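PDB 4OM9: serine protease pet from Escherichia coli, which is an autotransporter enterotoxin of enteroaggregative strains, a secreted serine protease whose cytoskeletal target is probably alpha-fodrin. Local coordinates for residues D4-D12 against S27-K35; N129-D137 against V214-V223. All coordinates share one frame; numbering follows the deposited sequence.

Contact 1 of 2, residues D4-D12 against S27-K35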
ATOM      1  N   ASP A   4      -7.394  21.445  24.766  1.00 38.96           N
ATOM      2  CA  ASP A   4      -6.103  21.747  25.367  1.00 37.25           C
ATOM      3  C   ASP A   4      -4.947  21.122  24.576  1.00 38.78           C
ATOM      4  O   ASP A   4      -4.790  19.902  24.534  1.00 38.67           O
ATOM      5  CB  ASP A   4      -6.089  21.264  26.816  1.00 38.17           C
ATOM      6  CG  ASP A   4      -4.757  21.488  27.505  1.00 46.47           C
ATOM      7  OD1 ASP A   4      -3.898  22.234  26.980  1.00 51.31           O
ATOM      8  OD2 ASP A   4      -4.576  20.906  28.591  1.00 50.48           O
ATOM      9  N   ILE A   5      -4.126  21.972  23.968  1.00 39.75           N
ATOM     10  CA  ILE A   5      -3.021  21.491  23.156  1.00 40.86           C
ATOM     11  C   ILE A   5      -1.660  21.686  23.829  1.00 45.41           C
ATOM     12  O   ILE A   5      -0.641  21.811  23.155  1.00 43.61           O
ATOM     13  CB  ILE A   5      -3.028  22.169  21.767  1.00 38.89           C
ATOM     14  CG1 ILE A   5      -2.819  23.681  21.885  1.00 39.40           C
ATOM     15  CG2 ILE A   5      -4.353  21.880  21.061  1.00 35.06           C
ATOM     16  CD1 ILE A   5      -2.508  24.382  20.556  1.00 37.04           C
ATOM     17  N   SER A   6      -1.643  21.685  25.162  1.00 50.30           N
ATOM     18  CA  SER A   6      -0.390  21.835  25.898  1.00 52.73           C
ATOM     19  C   SER A   6       0.415  20.555  25.803  1.00 54.15           C
ATOM     20  O   SER A   6       1.644  20.578  25.746  1.00 60.79           O
ATOM     21  CB  SER A   6      -0.640  22.207  27.374  1.00 52.44           C
ATOM     22  OG  SER A   6      -1.368  21.205  28.071  1.00 51.62           O
ATOM     23  N   LYS A   7      -0.289  19.432  25.782  1.00 49.55           N
ATOM     24  CA  LYS A   7       0.355  18.143  25.610  1.00 50.22           C
ATOM     25  C   LYS A   7       0.161  17.664  24.181  1.00 52.60           C
ATOM     26  O   LYS A   7       1.132  17.408  23.461  1.00 54.11           O
ATOM     27  CB  LYS A   7      -0.203  17.109  26.582  1.00 51.20           C
ATOM     28  CG  LYS A   7       0.315  17.239  28.015  1.00 51.82           C
ATOM     29  CD  LYS A   7      -0.448  18.291  28.788  1.00 52.95           C
ATOM     30  CE  LYS A   7      -0.012  18.337  30.255  1.00 65.41           C
ATOM     31  NZ  LYS A   7      -0.283  17.063  30.984  1.00 60.50           N
ATOM     32  N   ALA A   8      -1.104  17.558  23.774  1.00 44.22           N
ATOM     33  CA  ALA A   8      -1.458  16.963  22.496  1.00 38.98           C
ATOM     34  C   ALA A   8      -1.369  17.978  21.377  1.00 39.94           C
ATOM     35  O   ALA A   8      -1.525  19.170  21.596  1.00 37.40           O
ATOM     36  CB  ALA A   8      -2.857  16.382  22.560  1.00 38.49           C
ATOM     37  N   TRP A   9      -1.132  17.504  20.166  1.00 42.38           N
ATOM     38  CA  TRP A   9      -1.237  18.389  19.011  1.00 42.18           C
ATOM     39  C   TRP A   9      -2.694  18.698  18.679  1.00 39.20           C
ATOM     40  O   TRP A   9      -3.589  17.868  18.873  1.00 34.77           O
ATOM     41  CB  TRP A   9      -0.562  17.781  17.795  1.00 43.07           C
ATOM     42  CG  TRP A   9       0.864  18.078  17.696  1.00 44.48           C
ATOM     43  CD1 TRP A   9       1.455  18.983  16.869  1.00 41.88           C
ATOM     44  CD2 TRP A   9       1.916  17.455  18.434  1.00 45.96           C
ATOM     45  NE1 TRP A   9       2.810  18.970  17.055  1.00 47.83           N
ATOM     46  CE2 TRP A   9       3.121  18.031  18.006  1.00 45.77           C
ATOM     47  CE3 TRP A   9       1.951  16.462  19.422  1.00 48.52           C
ATOM     48  CZ2 TRP A   9       4.358  17.653  18.524  1.00 49.80           C
ATOM     49  CZ3 TRP A   9       3.173  16.082  19.936  1.00 50.94           C
ATOM     50  CH2 TRP A   9       4.361  16.680  19.492  1.00 53.10           C
ATOM     51  N   ALA A  10      -2.914  19.898  18.163  1.00 36.30           N
ATOM     52  CA  ALA A  10      -4.242  20.363  17.831  1.00 38.10           C
ATOM     53  C   ALA A  10      -4.905  19.403  16.834  1.00 39.00           C
ATOM     54  O   ALA A  10      -6.082  19.074  16.954  1.00 34.74           O
ATOM     55  CB  ALA A  10      -4.165  21.785  17.273  1.00 34.93           C
ATOM     56  N   ARG A  11      -4.109  18.926  15.882  1.00 40.65           N
ATOM     57  CA  ARG A  11      -4.586  18.080  14.795  1.00 39.51           C
ATOM     58  C   ARG A  11      -5.011  16.709  15.327  1.00 38.59           C
ATOM     59  O   ARG A  11      -5.805  15.986  14.692  1.00 37.18           O
ATOM     60  CB  ARG A  11      -3.483  17.956  13.733  1.00 38.83           C
ATOM     61  CG  ARG A  11      -3.669  16.872  12.701  1.00 41.48           C
ATOM     62  CD  ARG A  11      -2.572  16.943  11.662  1.00 37.28           C
ATOM     63  NE  ARG A  11      -1.684  15.794  11.741  1.00 37.28           N
ATOM     64  CZ  ARG A  11      -0.763  15.507  10.825  1.00 40.96           C
ATOM     65  NH1 ARG A  11      -0.622  16.285   9.761  1.00 39.14           N
ATOM     66  NH2 ARG A  11       0.007  14.437  10.960  1.00 38.11           N
ATOM     67  N   ASP A  12      -4.505  16.367  16.510  1.00 38.44           N
ATOM     68  CA  ASP A  12      -4.811  15.074  17.112  1.00 37.82           C
ATOM     69  C   ASP A  12      -6.296  14.906  17.470  1.00 38.09           C
ATOM     70  O   ASP A  12      -6.874  13.836  17.255  1.00 35.24           O
ATOM     71  CB  ASP A  12      -3.947  14.856  18.355  1.00 42.41           C
ATOM     72  CG  ASP A  12      -2.484  14.641  18.012  1.00 47.31           C
ATOM     73  OD1 ASP A  12      -2.207  14.205  16.873  1.00 43.35           O
ATOM     74  OD2 ASP A  12      -1.613  14.884  18.883  1.00 51.22           O
ATOM     75  N   SER A  27      -9.182   0.570  15.106  1.00 46.42           N
ATOM     76  CA  SER A  27      -7.794   0.549  15.565  1.00 47.48           C
ATOM     77  C   SER A  27      -7.709   0.347  17.076  1.00 51.41           C
ATOM     78  O   SER A  27      -8.274   1.121  17.850  1.00 51.94           O
ATOM     79  CB  SER A  27      -7.068   1.844  15.192  1.00 42.45           C
ATOM     80  OG  SER A  27      -6.940   1.983  13.799  1.00 41.80           O
ATOM     81  N   THR A  28      -7.007  -0.697  17.490  1.00 61.11           N
ATOM     82  CA  THR A  28      -6.778  -0.942  18.906  1.00 66.49           C
ATOM     83  C   THR A  28      -5.385  -0.460  19.320  1.00 64.76           C
ATOM     84  O   THR A  28      -4.525  -0.253  18.463  1.00 63.37           O
ATOM     85  CB  THR A  28      -6.909  -2.432  19.235  1.00 70.09           C
ATOM     86  OG1 THR A  28      -5.896  -3.159  18.530  1.00 68.44           O
ATOM     87  CG2 THR A  28      -8.280  -2.948  18.829  1.00 58.16           C
ATOM     88  N   HIS A  29      -5.184  -0.281  20.629  1.00 62.51           N
ATOM     89  CA  HIS A  29      -3.869   0.022  21.208  1.00 62.76           C
ATOM     90  C   HIS A  29      -3.245   1.273  20.623  1.00 61.56           C
ATOM     91  O   HIS A  29      -2.061   1.290  20.296  1.00 65.54           O
ATOM     92  CB  HIS A  29      -2.910  -1.156  21.012  1.00 68.56           C
ATOM     93  CG  HIS A  29      -3.198  -2.320  21.909  1.00 81.61           C
ATOM     94  ND1 HIS A  29      -4.251  -2.330  22.795  1.00 80.82           N
ATOM     95  CD2 HIS A  29      -2.557  -3.502  22.064  1.00 83.35           C
ATOM     96  CE1 HIS A  29      -4.252  -3.476  23.457  1.00 80.53           C
ATOM     97  NE2 HIS A  29      -3.235  -4.203  23.034  1.00 81.39           N
ATOM     98  N   VAL A  30      -4.050   2.316  20.485  1.00 47.84           N
ATOM     99  CA  VAL A  30      -3.594   3.552  19.876  1.00 41.51           C
ATOM    100  C   VAL A  30      -2.919   4.432  20.912  1.00 43.81           C
ATOM    101  O   VAL A  30      -3.455   4.647  22.002  1.00 46.29           O
ATOM    102  CB  VAL A  30      -4.777   4.323  19.217  1.00 41.86           C
ATOM    103  CG1 VAL A  30      -4.298   5.598  18.539  1.00 36.45           C
ATOM    104  CG2 VAL A  30      -5.514   3.437  18.220  1.00 41.71           C
ATOM    105  N   LYS A  31      -1.738   4.935  20.587  1.00 58.53           N
ATOM    106  CA  LYS A  31      -1.110   5.942  21.424  1.00 58.87           C
ATOM    107  C   LYS A  31      -0.598   7.088  20.556  1.00 60.31           C
ATOM    108  O   LYS A  31      -0.332   6.909  19.364  1.00 63.30           O
ATOM    109  CB  LYS A  31       0.020   5.339  22.269  1.00 65.79           C
ATOM    110  CG  LYS A  31       1.287   4.989  21.515  1.00 70.33           C
ATOM    111  CD  LYS A  31       2.446   4.723  22.479  1.00 74.74           C
ATOM    112  CE  LYS A  31       2.918   3.269  22.439  1.00 81.44           C
ATOM    113  NZ  LYS A  31       1.848   2.311  22.847  1.00 76.95           N
ATOM    114  N   ILE A  32      -0.502   8.272  21.153  1.00 54.48           N
ATOM    115  CA  ILE A  32       0.004   9.447  20.461  1.00 50.37           C
ATOM    116  C   ILE A  32       1.124  10.083  21.276  1.00 56.73           C
ATOM    117  O   ILE A  32       1.079  10.105  22.504  1.00 61.99           O
ATOM    118  CB  ILE A  32      -1.126  10.490  20.180  1.00 54.78           C
ATOM    119  CG1 ILE A  32      -0.549  11.848  19.746  1.00 59.82           C
ATOM    120  CG2 ILE A  32      -2.025  10.692  21.401  1.00 50.96           C
ATOM    121  CD1 ILE A  32       0.326  11.847  18.450  1.00 59.15           C
ATOM    122  N   LYS A  33       2.150  10.552  20.579  1.00 56.97           N
ATOM    123  CA  LYS A  33       3.217  11.335  21.179  1.00 61.02           C
ATOM    124  C   LYS A  33       2.713  12.704  21.639  1.00 56.74           C
ATOM    125  O   LYS A  33       1.900  13.333  20.970  1.00 56.65           O
ATOM    126  CB  LYS A  33       4.365  11.496  20.178  1.00 63.73           C
ATOM    127  CG  LYS A  33       4.970  10.173  19.718  1.00 73.70           C
ATOM    128  CD  LYS A  33       5.808  10.323  18.448  1.00 78.72           C
ATOM    129  CE  LYS A  33       4.948  10.236  17.184  1.00 76.28           C
ATOM    130  NZ  LYS A  33       4.259   8.916  17.073  1.00 75.28           N
ATOM    131  N   LEU A  34       3.191  13.153  22.794  1.00 50.81           N
ATOM    132  CA  LEU A  34       2.867  14.476  23.297  1.00 46.09           C
ATOM    133  C   LEU A  34       4.093  15.375  23.274  1.00 45.38           C
ATOM    134  O   LEU A  34       5.205  14.896  23.120  1.00 50.18           O
ATOM    135  CB  LEU A  34       2.319  14.381  24.710  1.00 43.13           C
ATOM    136  CG  LEU A  34       1.235  13.330  24.895  1.00 46.26           C
ATOM    137  CD1 LEU A  34       0.887  13.214  26.387  1.00 45.64           C
ATOM    138  CD2 LEU A  34       0.006  13.672  24.056  1.00 40.10           C
ATOM    139  N   LYS A  35       3.882  16.671  23.466  1.00 50.81           N
ATOM    140  CA  LYS A  35       4.938  17.666  23.333  1.00 51.94           C
ATOM    141  C   LYS A  35       5.949  17.718  24.503  1.00 61.72           C
ATOM    142  O   LYS A  35       6.397  16.692  25.027  1.00 63.68           O
ATOM    143  CB  LYS A  35       4.295  19.039  23.150  1.00 51.60           C
ATOM    144  CG  LYS A  35       3.429  19.122  21.911  1.00 51.74           C
ATOM    145  CD  LYS A  35       2.613  20.400  21.851  1.00 47.86           C
ATOM    146  CE  LYS A  35       1.930  20.522  20.510  1.00 42.08           C
ATOM    147  NZ  LYS A  35       0.713  21.351  20.649  1.00 39.23           N
TER

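Contact 2 of 2, residues N129-D137 against V214-V223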
ATOM      1  N   ASN A 129     -25.660  -3.605  35.796  1.00 50.17           N
ATOM      2  CA  ASN A 129     -25.744  -4.234  34.483  1.00 52.83           C
ATOM      3  C   ASN A 129     -25.091  -3.372  33.405  1.00 50.40           C
ATOM      4  O   ASN A 129     -24.383  -3.870  32.532  1.00 48.60           O
ATOM      5  CB  ASN A 129     -27.203  -4.517  34.104  1.00 57.32           C
ATOM      6  CG  ASN A 129     -27.675  -5.892  34.558  1.00 58.41           C
ATOM      7  OD1 ASN A 129     -26.982  -6.597  35.296  1.00 57.16           O
ATOM      8  ND2 ASN A 129     -28.868  -6.274  34.119  1.00 53.88           N
ATOM      9  N   ILE A 130     -25.336  -2.074  33.487  1.00 41.99           N
ATOM     10  CA  ILE A 130     -24.764  -1.125  32.550  1.00 39.57           C
ATOM     11  C   ILE A 130     -23.235  -1.039  32.716  1.00 39.38           C
ATOM     12  O   ILE A 130     -22.486  -0.959  31.733  1.00 36.47           O
ATOM     13  CB  ILE A 130     -25.427   0.256  32.730  1.00 35.56           C
ATOM     14  CG1 ILE A 130     -26.935   0.129  32.490  1.00 37.48           C
ATOM     15  CG2 ILE A 130     -24.831   1.281  31.802  1.00 34.62           C
ATOM     16  CD1 ILE A 130     -27.679   1.447  32.527  1.00 36.72           C
ATOM     17  N   ILE A 131     -22.783  -1.075  33.964  1.00 39.80           N
ATOM     18  CA  ILE A 131     -21.364  -1.036  34.267  1.00 39.60           C
ATOM     19  C   ILE A 131     -20.662  -2.263  33.694  1.00 42.87           C
ATOM     20  O   ILE A 131     -19.634  -2.137  33.036  1.00 44.89           O
ATOM     21  CB  ILE A 131     -21.117  -0.952  35.788  1.00 44.56           C
ATOM     22  CG1 ILE A 131     -21.563   0.416  36.316  1.00 46.59           C
ATOM     23  CG2 ILE A 131     -19.633  -1.222  36.114  1.00 43.17           C
ATOM     24  CD1 ILE A 131     -21.817   0.457  37.793  1.00 43.80           C
ATOM     25  N   ASP A 132     -21.240  -3.440  33.912  1.00 46.12           N
ATOM     26  CA  ASP A 132     -20.666  -4.679  33.402  1.00 44.12           C
ATOM     27  C   ASP A 132     -20.702  -4.764  31.861  1.00 41.46           C
ATOM     28  O   ASP A 132     -19.784  -5.319  31.260  1.00 41.99           O
ATOM     29  CB  ASP A 132     -21.377  -5.877  34.039  1.00 45.47           C
ATOM     30  CG  ASP A 132     -21.043  -6.031  35.538  1.00 54.77           C
ATOM     31  OD1 ASP A 132     -19.890  -5.730  35.933  1.00 54.96           O
ATOM     32  OD2 ASP A 132     -21.922  -6.443  36.330  1.00 51.42           O
ATOM     33  N   ARG A 133     -21.729  -4.190  31.227  1.00 39.69           N
ATOM     34  CA  ARG A 133     -21.843  -4.237  29.770  1.00 41.80           C
ATOM     35  C   ARG A 133     -20.933  -3.222  29.070  1.00 41.77           C
ATOM     36  O   ARG A 133     -20.408  -3.489  27.990  1.00 41.46           O
ATOM     37  CB  ARG A 133     -23.298  -4.005  29.322  1.00 43.04           C
ATOM     38  CG  ARG A 133     -23.453  -3.960  27.795  1.00 44.29           C
ATOM     39  CD  ARG A 133     -24.894  -4.064  27.324  1.00 47.81           C
ATOM     40  NE  ARG A 133     -25.546  -5.288  27.775  1.00 53.64           N
ATOM     41  CZ  ARG A 133     -25.362  -6.478  27.216  1.00 56.89           C
ATOM     42  NH1 ARG A 133     -24.532  -6.607  26.191  1.00 54.67           N
ATOM     43  NH2 ARG A 133     -26.001  -7.541  27.685  1.00 56.79           N
ATOM     44  N   TYR A 134     -20.741  -2.059  29.680  1.00 37.91           N
ATOM     45  CA  TYR A 134     -20.000  -0.998  29.016  1.00 35.88           C
ATOM     46  C   TYR A 134     -18.757  -0.523  29.763  1.00 37.44           C
ATOM     47  O   TYR A 134     -18.105   0.440  29.342  1.00 37.83           O
ATOM     48  CB  TYR A 134     -20.919   0.197  28.769  1.00 34.43           C
ATOM     49  CG  TYR A 134     -22.151  -0.124  27.962  1.00 33.27           C
ATOM     50  CD1 TYR A 134     -22.102  -0.235  26.572  1.00 32.81           C
ATOM     51  CD2 TYR A 134     -23.362  -0.319  28.584  1.00 33.63           C
ATOM     52  CE1 TYR A 134     -23.235  -0.507  25.846  1.00 32.70           C
ATOM     53  CE2 TYR A 134     -24.476  -0.601  27.876  1.00 33.74           C
ATOM     54  CZ  TYR A 134     -24.419  -0.698  26.516  1.00 33.09           C
ATOM     55  OH  TYR A 134     -25.580  -0.984  25.840  1.00 37.21           O
ATOM     56  N   GLY A 135     -18.422  -1.190  30.863  1.00 46.22           N
ATOM     57  CA  GLY A 135     -17.245  -0.822  31.635  1.00 48.71           C
ATOM     58  C   GLY A 135     -15.928  -1.206  31.000  1.00 50.73           C
ATOM     59  O   GLY A 135     -15.827  -2.204  30.282  1.00 49.91           O
ATOM     60  N   VAL A 136     -14.913  -0.391  31.259  1.00 46.46           N
ATOM     61  CA  VAL A 136     -13.591  -0.578  30.677  1.00 48.55           C
ATOM     62  C   VAL A 136     -12.571  -0.771  31.793  1.00 57.04           C
ATOM     63  O   VAL A 136     -12.611  -0.065  32.810  1.00 52.25           O
ATOM     64  CB  VAL A 136     -13.188   0.631  29.805  1.00 47.99           C
ATOM     65  CG1 VAL A 136     -11.829   0.400  29.129  1.00 49.04           C
ATOM     66  CG2 VAL A 136     -14.257   0.919  28.776  1.00 40.08           C
ATOM     67  N   ASP A 137     -11.670  -1.735  31.626  1.00 67.68           N
ATOM     68  CA  ASP A 137     -10.628  -1.949  32.631  1.00 67.52           C
ATOM     69  C   ASP A 137      -9.582  -0.855  32.520  1.00 68.38           C
ATOM     70  O   ASP A 137      -9.071  -0.590  31.435  1.00 70.09           O
ATOM     71  CB  ASP A 137      -9.972  -3.319  32.474  1.00 75.92           C
ATOM     72  CG  ASP A 137      -8.687  -3.447  33.291  1.00 83.16           C
ATOM     73  OD1 ASP A 137      -8.764  -3.848  34.470  1.00 83.61           O
ATOM     74  OD2 ASP A 137      -7.601  -3.140  32.754  1.00 84.96           O
ATOM     75  N   VAL A 214     -20.443   4.741  23.570  1.00 27.47           N
ATOM     76  CA  VAL A 214     -20.059   3.926  24.687  1.00 29.00           C
ATOM     77  C   VAL A 214     -19.960   2.496  24.153  1.00 29.44           C
ATOM     78  O   VAL A 214     -20.599   2.172  23.164  1.00 32.50           O
ATOM     79  CB  VAL A 214     -21.074   4.153  25.832  1.00 32.24           C
ATOM     80  CG1 VAL A 214     -21.738   2.890  26.277  1.00 31.53           C
ATOM     81  CG2 VAL A 214     -20.432   4.925  26.966  1.00 28.98           C
ATOM     82  N   PHE A 215     -19.102   1.665  24.728  1.00 32.04           N
ATOM     83  CA  PHE A 215     -18.710   0.431  24.053  1.00 34.16           C
ATOM     84  C   PHE A 215     -19.165  -0.823  24.782  1.00 34.19           C
ATOM     85  O   PHE A 215     -18.775  -1.076  25.926  1.00 38.63           O
ATOM     86  CB  PHE A 215     -17.192   0.415  23.862  1.00 34.39           C
ATOM     87  CG  PHE A 215     -16.661  -0.829  23.190  1.00 35.68           C
ATOM     88  CD1 PHE A 215     -16.652  -0.943  21.806  1.00 37.75           C
ATOM     89  CD2 PHE A 215     -16.135  -1.868  23.946  1.00 43.02           C
ATOM     90  CE1 PHE A 215     -16.150  -2.080  21.183  1.00 38.32           C
ATOM     91  CE2 PHE A 215     -15.627  -3.006  23.336  1.00 41.31           C
ATOM     92  CZ  PHE A 215     -15.637  -3.111  21.939  1.00 44.14           C
ATOM     93  N   ASP A 216     -19.981  -1.606  24.091  1.00 33.85           N
ATOM     94  CA  ASP A 216     -20.566  -2.840  24.606  1.00 37.66           C
ATOM     95  C   ASP A 216     -19.520  -3.950  24.678  1.00 44.79           C
ATOM     96  O   ASP A 216     -18.970  -4.350  23.650  1.00 46.39           O
ATOM     97  CB  ASP A 216     -21.739  -3.239  23.700  1.00 39.92           C
ATOM     98  CG  ASP A 216     -22.542  -4.436  24.214  1.00 49.54           C
ATOM     99  OD1 ASP A 216     -21.957  -5.387  24.788  1.00 47.56           O
ATOM    100  OD2 ASP A 216     -23.779  -4.428  23.995  1.00 43.57           O
ATOM    101  N   ASN A 217     -19.264  -4.429  25.899  1.00 51.22           N
ATOM    102  CA  ASN A 217     -18.286  -5.489  26.230  1.00 52.20           C
ATOM    103  C   ASN A 217     -18.494  -6.836  25.576  1.00 56.50           C
ATOM    104  O   ASN A 217     -17.537  -7.547  25.286  1.00 58.14           O
ATOM    105  CB  ASN A 217     -18.286  -5.759  27.746  1.00 50.73           C
ATOM    106  CG  ASN A 217     -17.245  -4.979  28.469  1.00 60.40           C
ATOM    107  OD1 ASN A 217     -16.158  -4.737  27.937  1.00 71.01           O
ATOM    108  ND2 ASN A 217     -17.557  -4.569  29.692  1.00 53.46           N
ATOM    109  N   LYS A 218     -19.759  -7.214  25.431  1.00 49.78           N
ATOM    110  CA  LYS A 218     -20.112  -8.574  25.058  1.00 53.06           C
ATOM    111  C   LYS A 218     -20.383  -8.667  23.573  1.00 50.55           C
ATOM    112  O   LYS A 218     -20.207  -9.717  22.964  1.00 56.89           O
ATOM    113  CB  LYS A 218     -21.337  -9.039  25.841  1.00 55.39           C
ATOM    114  CG  LYS A 218     -21.210  -8.883  27.345  1.00 57.60           C
ATOM    115  CD  LYS A 218     -20.043  -9.678  27.895  1.00 56.47           C
ATOM    116  CE  LYS A 218     -20.110  -9.773  29.409  1.00 56.77           C
ATOM    117  NZ  LYS A 218     -20.065  -8.438  30.061  1.00 55.55           N
ATOM    118  N   GLU A 219     -20.826  -7.558  22.996  1.00 60.03           N
ATOM    119  CA  GLU A 219     -21.157  -7.520  21.582  1.00 55.94           C
ATOM    120  C   GLU A 219     -20.008  -6.921  20.793  1.00 55.34           C
ATOM    121  O   GLU A 219     -20.015  -6.947  19.569  1.00 58.05           O
ATOM    122  CB  GLU A 219     -22.440  -6.721  21.357  1.00 57.10           C
ATOM    123  CG  GLU A 219     -23.617  -7.170  22.211  1.00 54.14           C
ATOM    124  CD  GLU A 219     -24.303  -8.426  21.688  1.00 61.07           C
ATOM    125  OE1 GLU A 219     -23.611  -9.421  21.391  1.00 64.71           O
ATOM    126  OE2 GLU A 219     -25.548  -8.417  21.578  1.00 64.80           O
ATOM    127  N   ASP A 220     -19.022  -6.390  21.515  1.00 54.22           N
ATOM    128  CA  ASP A 220     -17.838  -5.777  20.922  1.00 55.78           C
ATOM    129  C   ASP A 220     -18.219  -4.767  19.840  1.00 53.09           C
ATOM    130  O   ASP A 220     -17.900  -4.934  18.660  1.00 50.23           O
ATOM    131  CB  ASP A 220     -16.909  -6.856  20.368  1.00 52.92           C
ATOM    132  CG  ASP A 220     -16.574  -7.917  21.410  1.00 67.15           C
ATOM    133  OD1 ASP A 220     -15.759  -7.635  22.325  1.00 57.35           O
ATOM    134  OD2 ASP A 220     -17.140  -9.030  21.316  1.00 69.60           O
ATOM    135  N   LYS A 221     -18.918  -3.719  20.263  1.00 49.90           N
ATOM    136  CA  LYS A 221     -19.382  -2.690  19.348  1.00 43.64           C
ATOM    137  C   LYS A 221     -19.641  -1.368  20.053  1.00 38.40           C
ATOM    138  O   LYS A 221     -20.089  -1.336  21.192  1.00 36.22           O
ATOM    139  CB  LYS A 221     -20.658  -3.149  18.647  1.00 43.73           C
ATOM    140  CG  LYS A 221     -21.785  -3.513  19.605  1.00 42.92           C
ATOM    141  CD  LYS A 221     -23.110  -3.633  18.874  1.00 39.42           C
ATOM    142  CE  LYS A 221     -24.264  -3.869  19.848  1.00 41.12           C
ATOM    143  NZ  LYS A 221     -25.571  -3.931  19.129  1.00 36.90           N
ATOM    144  N   TRP A 222     -19.376  -0.274  19.354  1.00 36.40           N
ATOM    145  CA  TRP A 222     -19.731   1.047  19.852  1.00 34.10           C
ATOM    146  C   TRP A 222     -21.225   1.334  19.689  1.00 33.86           C
ATOM    147  O   TRP A 222     -21.842   1.053  18.651  1.00 33.49           O
ATOM    148  CB  TRP A 222     -18.908   2.121  19.146  1.00 32.98           C
ATOM    149  CG  TRP A 222     -17.486   2.097  19.581  1.00 33.79           C
ATOM    150  CD1 TRP A 222     -16.459   1.462  18.968  1.00 34.80           C
ATOM    151  CD2 TRP A 222     -16.945   2.708  20.749  1.00 36.21           C
ATOM    152  NE1 TRP A 222     -15.295   1.653  19.669  1.00 37.71           N
ATOM    153  CE2 TRP A 222     -15.566   2.416  20.775  1.00 37.87           C
ATOM    154  CE3 TRP A 222     -17.493   3.486  21.780  1.00 33.65           C
ATOM    155  CZ2 TRP A 222     -14.719   2.865  21.787  1.00 39.25           C
ATOM    156  CZ3 TRP A 222     -16.658   3.933  22.783  1.00 34.11           C
ATOM    157  CH2 TRP A 222     -15.278   3.622  22.779  1.00 40.64           C
ATOM    158  N   VAL A 223     -21.785   1.923  20.728  1.00 33.32           N
ATOM    159  CA  VAL A 223     -23.206   2.066  20.851  1.00 35.74           C
ATOM    160  C   VAL A 223     -23.469   3.526  21.102  1.00 33.51           C
ATOM    161  O   VAL A 223     -22.693   4.170  21.789  1.00 32.83           O
ATOM    162  CB  VAL A 223     -23.720   1.156  22.000  1.00 39.40           C
ATOM    163  CG1 VAL A 223     -24.907   1.750  22.745  1.00 38.31           C
ATOM    164  CG2 VAL A 223     -23.990  -0.244  21.474  1.00 40.71           C
TER
HETATM  165  O   HOH W   1     -17.731   2.323  27.180  1.00 30.72           O
HETATM  166  O   HOH W   2     -16.894  -1.612  27.367  1.00 30.98           O

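Contact 1 of 2, residues D4-D12 against S27-K35
Lys35 crosses obliquely over one face of the Trp9 indole and drives its amino group into the turn formed by Ile5 to Trp9, a worked example of a lysine whose aliphatic stem and charged end do different jobs. Its backbone comes first: the Lys35 N-H bonds to Lys7 O at 2.8 Å, received on a lone pair in the carbonyl plane, and this fixes the root of the side chain. CB then passes Lys7 O and Ser6 O. CG stands over the six-membered part of the indole, 3.6 Å from Trp9 CH2, in a CH-pi contact. From there the chain stays extended (chi2 170°, chi3 172°, chi4 154°), and this carries CD on past Ile5 O and sets CE over the centre of the Trp9 ring system. NZ arrives above the five-membered ring, 4.5 Å from its centroid, as a cation-pi partner. Lys35 NZ also bonds to Ile5 O at 2.9 Å, in the carbonyl plane, and to Ala8 O at 3.3 Å, from well above that carbonyl's plane; Glu551 adds a salt bridge, and these partners together would be expected to stabilise the ammonium charge.

The indole N-H is bonded to Asn555, which helps fix the ring. At the six-membered end, Lys33 O sits at the edge, 3.2 Å from Trp9 CZ3. Leu34 sets CD1 against Lys7 CB and CD2 against Ala8. Asp12 and Ile32 come together from opposite directions, CG1 of Ile32 lying beside OD2 of Asp12, an oxygen that also accepts the N-H of Trp9 at 3.0 Å.

The contact thus ties the lead-in to helix 10-17 to strand 31-32 and the residues that follow it, with strand 40-41 against Ile32 and Leu34, strand 156-157 touching Ile5 and Ala10, and helix 552-558 packed on Trp9 and Lys35.

Contact 2 of 2, residues N129-D137 against V214-V223
Asn217 binds the last turn of helix 127-134 with its backbone and its amide at once. Its N-H points almost straight at Arg133 O (2.6 Å, 171° at the hydrogen), while ND2 spans two further carbonyls, Asp132 O at 2.8 Å and Gly135 O at 3.0 Å. The first is approached from above its carbonyl plane, the second on a lone pair.

Beside this grip, Arg133 NH1 forms a salt bridge to both oxygens of Asp216, each about 3.2 Å away and met on the syn side; the guanidinium and carboxylate planes are turned 69° apart. Arg133 CG, anti to its own N (chi1 176°), rests on one face of the Tyr134 ring, whose CE1 lies 3.8 Å from Asp216 CB.

In the next shell, Asp216 OD1 accepts the N-H of Lys218, an Asx turn, and that of Glu219, which extends it to an Asx motif. Both shape the hairpin between strands 211-216 and 221-232, with a G1 bulge at Asp220 and Lys221. Water 1 joins Tyr134 O to Phe215 N.

The carbonyls of Asp132, Arg133 and, just past the helix, Gly135 are therefore met by N-H donors, and the several donors around Asp216 would be expected to keep its carboxylate ionised.

Contacts 1 and 2 follow one another along the chain, the first closing before the second opens, and all four segments belong to the immunoglobulin A1 protease family region, a member of the PA clan of chymotrypsin-like peptidases. Their centres are 24 Å apart and their nearest atoms about 7 Å, so they do not touch. They nevertheless share a pattern: in each, side-chain nitrogen from one segment reaches backbone carbonyls of the other. Contact 1 faces helix 552-558, far along the chain, whereas contact 2 joins helix 127-134 to a hairpin of the curled antiparallel sheet, consistent with one of the beta-barrels of a chymotrypsin-like protease.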